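Local atomic coordinates of outer membrane porin F (Pseudomonas aeruginosa, PDB entry 4RLC), a protein that forms an eight-stranded beta-barrel in the outer membrane and, as a porin, probably lets small molecules pass. Residues A105-N111 and Q123-N129; L60-Y65 and G81-S85; G17-I23 and I48-D54. All coordinates share one frame; numbering follows the deposited sequence.

Contact 1 (A105-N111 and Q123-N129); sequences AGLAHQN and QQMTMAN. With C8E ((hydroxyethyloxy)tri(ethyloxy)octane), chain D.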
loop_
_atom_site.group_PDB
_atom_site.type_symbol
_atom_site.label_atom_id
_atom_site.label_comp_id
_atom_site.label_asym_id
_atom_site.label_seq_id
_atom_site.Cartn_x
_atom_site.Cartn_y
_atom_site.Cartn_z
ATOM N N ALA A 105 4.022 -8.503 0.267
ATOM C CA ALA A 105 3.710 -9.023 -1.072
ATOM C C ALA A 105 2.210 -9.193 -1.203
ATOM O O ALA A 105 1.535 -9.426 -0.239
ATOM C CB ALA A 105 4.395 -10.377 -1.307
ATOM N N GLY A 106 1.704 -9.061 -2.418
ATOM C CA GLY A 106 0.246 -9.114 -2.579
ATOM C C GLY A 106 -0.134 -9.035 -4.038
ATOM O O GLY A 106 0.692 -9.152 -4.952
ATOM N N LEU A 107 -1.433 -8.908 -4.257
ATOM C CA LEU A 107 -1.983 -8.811 -5.557
ATOM C C LEU A 107 -2.847 -7.543 -5.613
ATOM O O LEU A 107 -3.482 -7.157 -4.617
ATOM C CB LEU A 107 -2.906 -9.995 -5.770
ATOM C CG LEU A 107 -2.226 -11.360 -5.956
ATOM C CD1 LEU A 107 -3.338 -12.414 -6.048
ATOM C CD2 LEU A 107 -1.347 -11.365 -7.182
ATOM N N ALA A 108 -2.874 -6.927 -6.793
ATOM C CA ALA A 108 -3.587 -5.711 -7.009
ATOM C C ALA A 108 -4.387 -5.755 -8.280
ATOM O O ALA A 108 -4.076 -6.476 -9.228
ATOM C CB ALA A 108 -2.637 -4.472 -7.044
ATOM N N HIS A 109 -5.450 -4.970 -8.306
ATOM C CA HIS A 109 -6.228 -4.794 -9.482
ATOM C C HIS A 109 -6.295 -3.309 -9.797
ATOM O O HIS A 109 -6.661 -2.471 -8.910
ATOM C CB HIS A 109 -7.652 -5.387 -9.252
ATOM C CG HIS A 109 -8.545 -5.307 -10.430
ATOM N ND1 HIS A 109 -8.562 -6.255 -11.434
ATOM C CD2 HIS A 109 -9.445 -4.360 -10.796
ATOM C CE1 HIS A 109 -9.442 -5.903 -12.361
ATOM N NE2 HIS A 109 -9.995 -4.759 -11.990
ATOM N N GLN A 110 -5.922 -2.949 -11.026
ATOM C CA GLN A 110 -5.846 -1.569 -11.435
ATOM C C GLN A 110 -6.929 -1.311 -12.473
ATOM O O GLN A 110 -7.183 -2.163 -13.365
ATOM C CB GLN A 110 -4.415 -1.351 -12.016
ATOM C CG GLN A 110 -4.078 0.045 -12.462
ATOM C CD GLN A 110 -2.708 0.122 -13.124
ATOM O OE1 GLN A 110 -1.748 0.637 -12.554
ATOM N NE2 GLN A 110 -2.615 -0.390 -14.282
ATOM N N ASN A 111 -7.622 -0.185 -12.356
ATOM C CA ASN A 111 -8.608 0.224 -13.353
ATOM C C ASN A 111 -8.197 1.597 -13.802
ATOM O O ASN A 111 -8.117 2.521 -12.968
ATOM C CB ASN A 111 -10.020 0.366 -12.789
ATOM C CG ASN A 111 -10.618 -0.894 -12.320
ATOM O OD1 ASN A 111 -10.944 -1.781 -13.104
ATOM N ND2 ASN A 111 -10.823 -0.988 -11.041
ATOM N N GLN A 123 -8.971 0.237 -19.089
ATOM C CA GLN A 123 -8.206 -0.981 -18.984
ATOM C C GLN A 123 -8.267 -1.435 -17.555
ATOM O O GLN A 123 -8.273 -0.628 -16.639
ATOM C CB GLN A 123 -6.795 -0.753 -19.514
ATOM C CG GLN A 123 -5.652 -0.600 -18.543
ATOM C CD GLN A 123 -4.391 -1.306 -19.041
ATOM O OE1 GLN A 123 -4.347 -1.800 -20.175
ATOM N NE2 GLN A 123 -3.360 -1.360 -18.193
ATOM N N GLN A 124 -8.365 -2.734 -17.366
ATOM C CA GLN A 124 -8.353 -3.321 -16.051
ATOM C C GLN A 124 -7.223 -4.318 -16.069
ATOM O O GLN A 124 -7.137 -5.102 -17.025
ATOM C CB GLN A 124 -9.602 -4.119 -15.852
ATOM C CG GLN A 124 -10.834 -3.309 -15.603
ATOM C CD GLN A 124 -12.036 -4.175 -15.375
ATOM O OE1 GLN A 124 -11.929 -5.286 -14.844
ATOM N NE2 GLN A 124 -13.205 -3.676 -15.769
ATOM N N MET A 125 -6.436 -4.399 -15.002
ATOM C CA MET A 125 -5.290 -5.295 -15.028
ATOM C C MET A 125 -5.027 -5.838 -13.624
ATOM O O MET A 125 -5.241 -5.118 -12.652
ATOM C CB MET A 125 -4.146 -4.480 -15.521
ATOM C CG MET A 125 -2.863 -5.192 -15.636
ATOM S SD MET A 125 -1.527 -4.078 -16.155
ATOM C CE MET A 125 -0.449 -5.359 -16.774
ATOM N N THR A 126 -4.588 -7.084 -13.527
ATOM C CA THR A 126 -4.148 -7.661 -12.232
ATOM C C THR A 126 -2.636 -7.649 -12.185
ATOM O O THR A 126 -2.019 -7.984 -13.175
ATOM C CB THR A 126 -4.685 -9.101 -12.090
ATOM O OG1 THR A 126 -6.110 -9.047 -12.092
ATOM C CG2 THR A 126 -4.181 -9.763 -10.797
ATOM N N MET A 127 -2.016 -7.266 -11.055
ATOM C CA MET A 127 -0.546 -7.180 -10.979
ATOM C C MET A 127 -0.114 -7.776 -9.628
ATOM O O MET A 127 -0.923 -7.963 -8.728
ATOM C CB MET A 127 -0.134 -5.723 -11.081
ATOM C CG MET A 127 -0.560 -5.081 -12.384
ATOM S SD MET A 127 -0.138 -3.333 -12.320
ATOM C CE MET A 127 -0.615 -2.914 -10.660
ATOM N N ALA A 128 1.147 -8.168 -9.549
ATOM C CA ALA A 128 1.718 -8.659 -8.315
ATOM C C ALA A 128 2.443 -7.518 -7.680
ATOM O O ALA A 128 3.068 -6.702 -8.402
ATOM C CB ALA A 128 2.707 -9.771 -8.599
ATOM N N ASN A 129 2.465 -7.499 -6.356
ATOM C CA ASN A 129 3.104 -6.422 -5.590
ATOM C C ASN A 129 4.193 -6.960 -4.739
ATOM O O ASN A 129 4.010 -7.980 -4.152
ATOM C CB ASN A 129 2.147 -5.782 -4.564
ATOM C CG ASN A 129 0.952 -5.198 -5.178
ATOM O OD1 ASN A 129 0.992 -4.764 -6.337
ATOM N ND2 ASN A 129 -0.153 -5.182 -4.429
HETATM C C1 C8E D . -12.811 -8.379 2.178
HETATM C C2 C8E D . -12.308 -8.663 0.774
HETATM C C3 C8E D . -13.290 -8.178 -0.291
HETATM C C4 C8E D . -12.940 -6.785 -0.813
HETATM C C5 C8E D . -12.484 -6.809 -2.275
HETATM C C6 C8E D . -11.067 -7.378 -2.436
HETATM C C7 C8E D . -10.708 -7.654 -3.896
HETATM C C8 C8E D . -9.552 -6.799 -4.389
HETATM O O9 C8E D . -8.307 -7.460 -4.188
HETATM C C10 C8E D . -7.282 -7.156 -5.149
HETATM C C11 C8E D . -6.810 -8.378 -5.933
HETATM O O12 C8E D . -7.512 -8.507 -7.153
HETATM C C13 C8E D . -6.842 -9.241 -8.175
HETATM C C14 C8E D . -7.768 -9.455 -9.376
#
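Gly106 to Asn111 pair with Asn129 back to Gln124 in an antiparallel beta hairpin. The hairpin is made by strands 98-115 and 120-137, neighbours in the closed eight-stranded barrel. Gly106 with Asn129, Ala108 with Met127 and Gln110 with Met125 are hydrogen-bonded pairs, each with two backbone bonds. Gln110 N to Met125 O, 2.8 Å, is almost straight (171° at the hydrogen). Non-hydrogen-bonded pairs alternate with these. They bring in CA-H...O contacts such as Thr126 CA to Ala108 O, 3.2 Å.

Ala108, Gln110, Met127 and Asn129 share the face turned into the barrel. Leu83 of strand 80-91 packs on the first three. Ala108 CB touches both ends of the Asn129 amide and lies 3.7 Å from Asn129 ND2. That nitrogen is hydrogen-bonded to Asp87 OD1, whereas Asn129 OD1 is buried without a partner in the model. The Met127 chain bends at its last torsion, and Met127 CE comes to 4.4 Å from Ala108 CB.

Leu107, His109, Asn111, Thr126 and Gln124 lie on the other face. Detergent reaches this face, consistent with its looking toward the membrane. C14 of the chain D detergent is 3.2 Å from Thr126 OG1. The same hydroxyl oxygen lies at the His109 ring edge, in the ring plane. Met125 N sits over one face of that ring. The Gln124 amide is also at the ring edge, with the two planes 71° apart. His109 NE2 makes a weak hydrogen bond to Asn111 OD1, 3.3 Å, and Asn111 ND2 is hydrogen-bonded to Asn82 OD1. The Asn111 and Gln124 side chains run side by side with their amides 79° apart, and Asn111 OD1 is modelled unusually close to Gln124 CG, at 2.9 Å.

Contact 2 (L60-Y65 and G81-S85); sequences LSYGEY and GNLTS. With C8E ((hydroxyethyloxy)tri(ethyloxy)octane), chain C; C8E ((hydroxyethyloxy)tri(ethyloxy)octane), chain D.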
loop_
_atom_site.group_PDB
_atom_site.type_symbol
_atom_site.label_atom_id
_atom_site.label_comp_id
_atom_site.label_asym_id
_atom_site.label_seq_id
_atom_site.Cartn_x
_atom_site.Cartn_y
_atom_site.Cartn_z
ATOM N N LEU A 60 -6.100 -4.588 3.164
ATOM C CA LEU A 60 -6.848 -4.214 1.993
ATOM C C LEU A 60 -6.691 -2.690 1.808
ATOM O O LEU A 60 -6.944 -1.868 2.717
ATOM C CB LEU A 60 -8.356 -4.575 2.279
ATOM C CG LEU A 60 -9.326 -4.177 1.181
ATOM C CD1 LEU A 60 -9.077 -4.970 -0.092
ATOM C CD2 LEU A 60 -10.791 -4.422 1.700
ATOM N N SER A 61 -6.268 -2.294 0.620
ATOM C CA SER A 61 -5.986 -0.906 0.293
ATOM C C SER A 61 -6.751 -0.466 -0.906
ATOM O O SER A 61 -7.030 -1.252 -1.845
ATOM C CB SER A 61 -4.466 -0.774 -0.081
ATOM O OG SER A 61 -3.730 -1.105 1.016
ATOM N N TYR A 62 -7.089 0.817 -0.951
ATOM C CA TYR A 62 -7.664 1.414 -2.117
ATOM C C TYR A 62 -7.044 2.775 -2.359
ATOM O O TYR A 62 -6.954 3.551 -1.443
ATOM C CB TYR A 62 -9.178 1.612 -1.960
ATOM C CG TYR A 62 -9.806 2.292 -3.158
ATOM C CD1 TYR A 62 -9.983 1.599 -4.350
ATOM C CD2 TYR A 62 -10.218 3.635 -3.117
ATOM C CE1 TYR A 62 -10.554 2.201 -5.461
ATOM C CE2 TYR A 62 -10.735 4.246 -4.236
ATOM C CZ TYR A 62 -10.949 3.516 -5.382
ATOM O OH TYR A 62 -11.474 4.117 -6.490
ATOM N N GLY A 63 -6.739 3.088 -3.599
ATOM C CA GLY A 63 -6.105 4.354 -3.942
ATOM C C GLY A 63 -6.562 4.851 -5.289
ATOM O O GLY A 63 -7.008 4.039 -6.143
ATOM N N GLU A 64 -6.524 6.160 -5.465
ATOM C CA GLU A 64 -6.849 6.811 -6.719
ATOM C C GLU A 64 -5.614 7.514 -7.282
ATOM O O GLU A 64 -4.880 8.141 -6.525
ATOM C CB GLU A 64 -8.020 7.813 -6.537
ATOM C CG GLU A 64 -9.314 6.996 -6.328
ATOM C CD GLU A 64 -10.617 7.797 -6.209
ATOM O OE1 GLU A 64 -10.535 9.051 -6.195
ATOM O OE2 GLU A 64 -11.733 7.134 -6.089
ATOM N N TYR A 65 -5.477 7.453 -8.609
ATOM C CA TYR A 65 -4.362 8.093 -9.305
ATOM C C TYR A 65 -4.681 9.583 -9.561
ATOM O O TYR A 65 -5.801 9.910 -9.972
ATOM C CB TYR A 65 -4.086 7.363 -10.605
ATOM C CG TYR A 65 -3.492 6.019 -10.463
ATOM C CD1 TYR A 65 -2.162 5.855 -10.119
ATOM C CD2 TYR A 65 -4.241 4.878 -10.705
ATOM C CE1 TYR A 65 -1.584 4.593 -9.989
ATOM C CE2 TYR A 65 -3.678 3.609 -10.580
ATOM C CZ TYR A 65 -2.337 3.465 -10.233
ATOM O OH TYR A 65 -1.756 2.198 -10.080
ATOM N N GLY A 81 -7.928 6.826 -12.532
ATOM C CA GLY A 81 -8.115 5.444 -12.199
ATOM C C GLY A 81 -7.847 5.122 -10.774
ATOM O O GLY A 81 -7.713 6.018 -9.913
ATOM N N ASN A 82 -7.766 3.831 -10.518
ATOM C CA ASN A 82 -7.678 3.397 -9.129
ATOM C C ASN A 82 -6.998 2.062 -9.036
ATOM O O ASN A 82 -6.750 1.393 -10.067
ATOM C CB ASN A 82 -9.044 3.379 -8.475
ATOM C CG ASN A 82 -10.021 2.507 -9.226
ATOM O OD1 ASN A 82 -9.818 1.306 -9.343
ATOM N ND2 ASN A 82 -11.009 3.126 -9.861
ATOM N N LEU A 83 -6.600 1.758 -7.824
ATOM C CA LEU A 83 -5.880 0.536 -7.525
ATOM C C LEU A 83 -6.403 -0.066 -6.223
ATOM O O LEU A 83 -6.378 0.625 -5.173
ATOM C CB LEU A 83 -4.391 0.854 -7.421
ATOM C CG LEU A 83 -3.411 -0.300 -7.205
ATOM C CD1 LEU A 83 -3.235 -0.963 -8.537
ATOM C CD2 LEU A 83 -2.044 0.173 -6.739
ATOM N N THR A 84 -6.819 -1.330 -6.247
ATOM C CA THR A 84 -7.273 -2.018 -5.055
ATOM C C THR A 84 -6.307 -3.129 -4.773
ATOM O O THR A 84 -6.004 -3.891 -5.693
ATOM C CB THR A 84 -8.639 -2.586 -5.297
ATOM O OG1 THR A 84 -9.495 -1.550 -5.827
ATOM C CG2 THR A 84 -9.158 -3.217 -4.023
ATOM N N SER A 85 -5.861 -3.295 -3.533
ATOM C CA SER A 85 -4.803 -4.248 -3.295
ATOM C C SER A 85 -5.024 -5.044 -2.016
ATOM O O SER A 85 -5.619 -4.538 -1.051
ATOM C CB SER A 85 -3.509 -3.449 -3.193
ATOM O OG SER A 85 -2.415 -4.276 -3.088
HETATM C C1 C8E C . -12.650 -0.441 -3.237
HETATM C C2 C8E C . -12.368 -1.343 -2.060
HETATM C C3 C8E C . -12.187 -0.596 -0.732
HETATM C C4 C8E C . -11.028 -1.232 0.017
HETATM C C5 C8E C . -10.760 -0.680 1.411
HETATM C C6 C8E C . -10.676 0.820 1.541
HETATM C C7 C8E C . -10.021 1.155 2.875
HETATM C C8 C8E C . -9.989 2.642 3.213
HETATM O O9 C8E C . -9.957 2.770 4.651
HETATM C C10 C8E C . -9.154 3.809 5.239
HETATM C C11 C8E C . -9.907 5.134 5.384
HETATM O O12 C8E C . -9.205 6.088 6.219
HETATM C C13 C8E C . -8.169 6.834 5.574
HETATM C C14 C8E C . -8.742 7.938 4.690
HETATM O O15 C8E C . -8.042 7.971 3.442
HETATM C C16 C8E C . -8.244 9.143 2.660
HETATM C C17 C8E C . -6.925 9.467 2.008
HETATM O O18 C8E C . -7.130 10.096 0.759
HETATM C C1 C8E D . -12.811 -8.379 2.178
HETATM C C2 C8E D . -12.308 -8.663 0.774
HETATM C C3 C8E D . -13.290 -8.178 -0.291
HETATM C C4 C8E D . -12.940 -6.785 -0.813
HETATM C C5 C8E D . -12.484 -6.809 -2.275
HETATM C C6 C8E D . -11.067 -7.378 -2.436
HETATM C C7 C8E D . -10.708 -7.654 -3.896
HETATM C C8 C8E D . -9.552 -6.799 -4.389
HETATM O O9 C8E D . -8.307 -7.460 -4.188
HETATM C C10 C8E D . -7.282 -7.156 -5.149
HETATM C C11 C8E D . -6.810 -8.378 -5.933
HETATM O O12 C8E D . -7.512 -8.507 -7.153
HETATM C C13 C8E D . -6.842 -9.241 -8.175
HETATM C C14 C8E D . -7.768 -9.455 -9.376
HETATM O O HOH W 1 -8.195 9.132 -10.735
#
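With chi1 at 178°, Tyr62 swings CG opposite its backbone N, while Asn82 holds CG between its backbone N and carbonyl carbon (chi1 57°). These torsions bring the tyrosine ring slantwise to the asparagine, with ring and amide planes 37° apart. Tyr62 OH comes to 3.2 Å from Asn82 CB. Tyr62 OH also donates to the anti lone pair of Glu64 OE2 at 3.1 Å, in the ring plane. Thr84 OG1 meets the ring edge at Tyr62 CD1, 3.5 Å.

On the other face, toward the barrel interior, the Tyr65 ring turns its edge to Gly81 C and Asn82 N. Tyr65 OH reaches Leu83 CD1 at 3.8 Å and is also hydrogen-bonded to Tyr30 OH.

The backbones form an antiparallel pair of barrel strands. Ser61 with Ser85 and Gly63 with Leu83 are doubly bonded. Tyr65 N bonds Gly81 O at 3.0 Å. There one water replaces the return bond: it donates to Tyr65 O at 2.6 Å and accepts from Gly81 N at 2.9 Å.

Detergent chains lie against Leu60, Tyr62 and Thr84. The chemistry implies a two-sided wall. The part touched by detergent probably meets the membrane, and polar Glu64 and Asn82 lie farther along the same face. The other face mixes Leu83 with Ser61, Ser85 and Tyr65.

Contact 3 (G17-I23 and I48-D54); sequences GQNSVEI and IGYFLTD. With C8E ((hydroxyethyloxy)tri(ethyloxy)octane), chain C.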
loop_
_atom_site.group_PDB
_atom_site.type_symbol
_atom_site.label_atom_id
_atom_site.label_comp_id
_atom_site.label_asym_id
_atom_site.label_seq_id
_atom_site.Cartn_x
_atom_site.Cartn_y
_atom_site.Cartn_z
ATOM N N GLY A 17 -0.163 -5.866 18.134
ATOM C CA GLY A 17 -0.034 -7.291 18.202
ATOM C C GLY A 17 -1.235 -8.017 17.594
ATOM O O GLY A 17 -2.133 -7.430 16.932
ATOM N N GLN A 18 -1.236 -9.329 17.785
ATOM C CA GLN A 18 -2.261 -10.189 17.231
ATOM C C GLN A 18 -3.654 -9.695 17.551
ATOM O O GLN A 18 -3.908 -9.276 18.657
ATOM C CB GLN A 18 -2.105 -11.651 17.769
ATOM C CG GLN A 18 -3.109 -12.641 17.213
ATOM C CD GLN A 18 -2.801 -14.113 17.616
ATOM O OE1 GLN A 18 -2.275 -14.367 18.675
ATOM N NE2 GLN A 18 -3.200 -15.053 16.792
ATOM N N ASN A 19 -4.488 -9.700 16.544
ATOM C CA ASN A 19 -5.915 -9.278 16.637
ATOM C C ASN A 19 -6.110 -7.760 16.619
ATOM O O ASN A 19 -7.224 -7.275 16.722
ATOM C CB ASN A 19 -6.562 -9.886 17.896
ATOM C CG ASN A 19 -8.051 -9.987 17.792
ATOM O OD1 ASN A 19 -8.609 -10.267 16.719
ATOM N ND2 ASN A 19 -8.720 -9.721 18.903
ATOM N N SER A 20 -5.040 -6.980 16.521
ATOM C CA SER A 20 -5.214 -5.549 16.406
ATOM C C SER A 20 -5.561 -5.155 14.959
ATOM O O SER A 20 -5.350 -5.942 14.020
ATOM C CB SER A 20 -3.982 -4.788 16.908
ATOM O OG SER A 20 -2.880 -4.959 16.026
ATOM N N VAL A 21 -6.163 -3.982 14.803
ATOM C CA VAL A 21 -6.548 -3.416 13.518
ATOM C C VAL A 21 -5.858 -2.103 13.285
ATOM O O VAL A 21 -5.630 -1.356 14.224
ATOM C CB VAL A 21 -8.083 -3.230 13.401
ATOM C CG1 VAL A 21 -8.448 -2.576 12.078
ATOM C CG2 VAL A 21 -8.730 -4.587 13.463
ATOM N N GLU A 22 -5.522 -1.800 12.030
ATOM C CA GLU A 22 -4.904 -0.555 11.648
ATOM C C GLU A 22 -5.669 0.090 10.533
ATOM O O GLU A 22 -6.129 -0.592 9.594
ATOM C CB GLU A 22 -3.412 -0.744 11.178
ATOM C CG GLU A 22 -2.536 -0.898 12.350
ATOM C CD GLU A 22 -1.039 -1.074 12.051
ATOM O OE1 GLU A 22 -0.602 -1.183 10.887
ATOM O OE2 GLU A 22 -0.369 -1.122 13.074
ATOM N N ILE A 23 -5.899 1.386 10.656
ATOM C CA ILE A 23 -6.405 2.191 9.587
ATOM C C ILE A 23 -5.320 3.169 9.184
ATOM O O ILE A 23 -4.687 3.768 10.037
ATOM C CB ILE A 23 -7.566 3.057 10.073
ATOM C CG1 ILE A 23 -8.559 2.158 10.773
ATOM C CG2 ILE A 23 -8.178 3.815 8.922
ATOM C CD1 ILE A 23 -9.239 1.311 9.854
ATOM N N ILE A 48 -7.087 -0.660 5.372
ATOM C CA ILE A 48 -7.448 -1.320 6.603
ATOM C C ILE A 48 -6.687 -2.592 6.721
ATOM O O ILE A 48 -6.674 -3.382 5.804
ATOM C CB ILE A 48 -8.968 -1.652 6.697
ATOM C CG1 ILE A 48 -9.772 -0.469 6.380
ATOM C CG2 ILE A 48 -9.222 -2.286 8.038
ATOM C CD1 ILE A 48 -9.872 0.591 7.365
ATOM N N GLY A 49 -6.130 -2.844 7.895
ATOM C CA GLY A 49 -5.305 -4.041 8.073
ATOM C C GLY A 49 -5.631 -4.747 9.398
ATOM O O GLY A 49 -6.087 -4.082 10.379
ATOM N N TYR A 50 -5.438 -6.051 9.404
ATOM C CA TYR A 50 -5.652 -6.882 10.542
ATOM C C TYR A 50 -4.426 -7.742 10.850
ATOM O O TYR A 50 -3.899 -8.387 9.982
ATOM C CB TYR A 50 -6.898 -7.807 10.281
ATOM C CG TYR A 50 -7.168 -8.736 11.410
ATOM C CD1 TYR A 50 -7.812 -8.289 12.592
ATOM C CD2 TYR A 50 -6.748 -10.046 11.344
ATOM C CE1 TYR A 50 -8.000 -9.138 13.668
ATOM C CE2 TYR A 50 -6.953 -10.915 12.380
ATOM C CZ TYR A 50 -7.590 -10.495 13.524
ATOM O OH TYR A 50 -7.699 -11.464 14.511
ATOM N N PHE A 51 -4.028 -7.754 12.129
ATOM C CA PHE A 51 -2.903 -8.560 12.570
ATOM C C PHE A 51 -3.260 -10.009 12.870
ATOM O O PHE A 51 -3.869 -10.326 13.927
ATOM C CB PHE A 51 -2.208 -7.902 13.735
ATOM C CG PHE A 51 -1.226 -6.836 13.300
ATOM C CD1 PHE A 51 -1.652 -5.543 12.947
ATOM C CD2 PHE A 51 0.084 -7.130 13.161
ATOM C CE1 PHE A 51 -0.770 -4.569 12.532
ATOM C CE2 PHE A 51 0.974 -6.166 12.723
ATOM C CZ PHE A 51 0.542 -4.894 12.415
ATOM N N LEU A 52 -2.886 -10.875 11.927
ATOM C CA LEU A 52 -3.117 -12.347 12.089
ATOM C C LEU A 52 -2.252 -12.872 13.213
ATOM O O LEU A 52 -2.726 -13.727 13.987
ATOM C CB LEU A 52 -2.838 -13.064 10.851
ATOM C CG LEU A 52 -3.653 -12.771 9.629
ATOM C CD1 LEU A 52 -3.124 -13.670 8.521
ATOM C CD2 LEU A 52 -5.120 -13.104 9.868
ATOM N N THR A 53 -1.015 -12.348 13.364
ATOM C CA THR A 53 -0.184 -12.653 14.472
ATOM C C THR A 53 0.438 -11.331 14.986
ATOM O O THR A 53 0.066 -10.244 14.513
ATOM C CB THR A 53 0.975 -13.610 14.040
ATOM O OG1 THR A 53 1.927 -12.872 13.209
ATOM C CG2 THR A 53 0.475 -14.833 13.294
ATOM N N ASP A 54 1.412 -11.408 15.900
ATOM C CA ASP A 54 2.123 -10.170 16.307
ATOM C C ASP A 54 2.903 -9.540 15.150
ATOM O O ASP A 54 3.202 -8.339 15.216
ATOM C CB ASP A 54 3.092 -10.401 17.454
ATOM C CG ASP A 54 2.416 -10.596 18.817
ATOM O OD1 ASP A 54 1.178 -10.418 18.996
ATOM O OD2 ASP A 54 3.197 -10.932 19.746
HETATM C C1 C8E C . -12.650 -0.441 -3.237
HETATM C C2 C8E C . -12.368 -1.343 -2.060
HETATM C C3 C8E C . -12.187 -0.596 -0.732
HETATM C C4 C8E C . -11.028 -1.232 0.017
HETATM C C5 C8E C . -10.760 -0.680 1.411
HETATM C C6 C8E C . -10.676 0.820 1.541
HETATM C C7 C8E C . -10.021 1.155 2.875
HETATM C C8 C8E C . -9.989 2.642 3.213
HETATM O O9 C8E C . -9.957 2.770 4.651
HETATM C C10 C8E C . -9.154 3.809 5.239
HETATM C C11 C8E C . -9.907 5.134 5.384
HETATM O O12 C8E C . -9.205 6.088 6.219
HETATM C C13 C8E C . -8.169 6.834 5.574
HETATM C C14 C8E C . -8.742 7.938 4.690
HETATM O O15 C8E C . -8.042 7.971 3.442
HETATM C C16 C8E C . -8.244 9.143 2.660
HETATM C C17 C8E C . -6.925 9.467 2.008
HETATM O O18 C8E C . -7.130 10.096 0.759
#
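The Phe51 side chain runs past Gly17, Ser20 and Glu22. Phe51 CB lies 3.2 Å from Gly17 O. Next, CG and CD1 pass Ser20 OG, with Phe51 CD1 3.4 Å from Ser20 OG. Further out, Phe51 CE1 is 3.5 Å from Glu22 OE2, and CZ at the tip is near the same oxygen. Glu22 CD lies at the ring edge, with the carboxylate plane 75° from the ring. His91 meets the Phe51 ring from elsewhere in the barrel.

Glu22 is buried but well supplied with partners. OE1 forms a salt bridge with Lys135, and OE2 is hydrogen-bonded to Tyr137 and Asn174. Glu57 is close by, and the positive charge of Lys135 probably offsets the like charges.

Gly17 O takes two bonds from Ser20, one from its N and one from its OG. Ser20 OG to Gly17 O, 2.7 Å, lies on a lone pair in the carbonyl plane. Ser20 reaches it with OG set between its own N and carbonyl carbon (chi1 70°).

Within this turn, Gln18 N hydrogen-bonds the anti lone pair of Asp54 OD1, 2.9 Å. Asn19 N bonds Phe51 O, and Phe51 N bonds Ser20 O almost straight on. Tyr50 OH donates to Asn19 OD1 at 2.7 Å. That amide meets the Tyr50 ring at its edge, nearly perpendicular (83°). Val21 CG2 touches the same ring edge at Tyr50 CD1, 3.9 Å. Val21 CG1 packs on Ile48 CG2, and Ile23 CG2 is 3.7 Å from O12 of the chain C detergent.

Glu22 and Gly49 form the hydrogen-bonded pair between Val21–Tyr50 and Ile23–Ile48. A type II beta turn, Gly17 to Ser20, leads into the first strand of the antiparallel barrel. As in OmpA-like barrels, this end with both termini is probably periplasmic.

In the fold
From the N terminus, contact 3 comes first. It joins strands 21-30 and 42-51 and closes a 24-residue loop, part of it not modelled. Contact 2 follows, joining strands 56-66 and 80-91 across 15 residues that are mostly not modelled. Contact 1 closes last, over 11 residues between strands 98-115 and 120-137. The three are in series, so none nests or crosses. Together they tie the first six strands of the barrel. Leu60 O to Ile48 N links contacts 2 and 3; Thr84 O to His109 N links contacts 2 and 1. Contacts 1 and 3 do not touch, with centres about 23 Å apart.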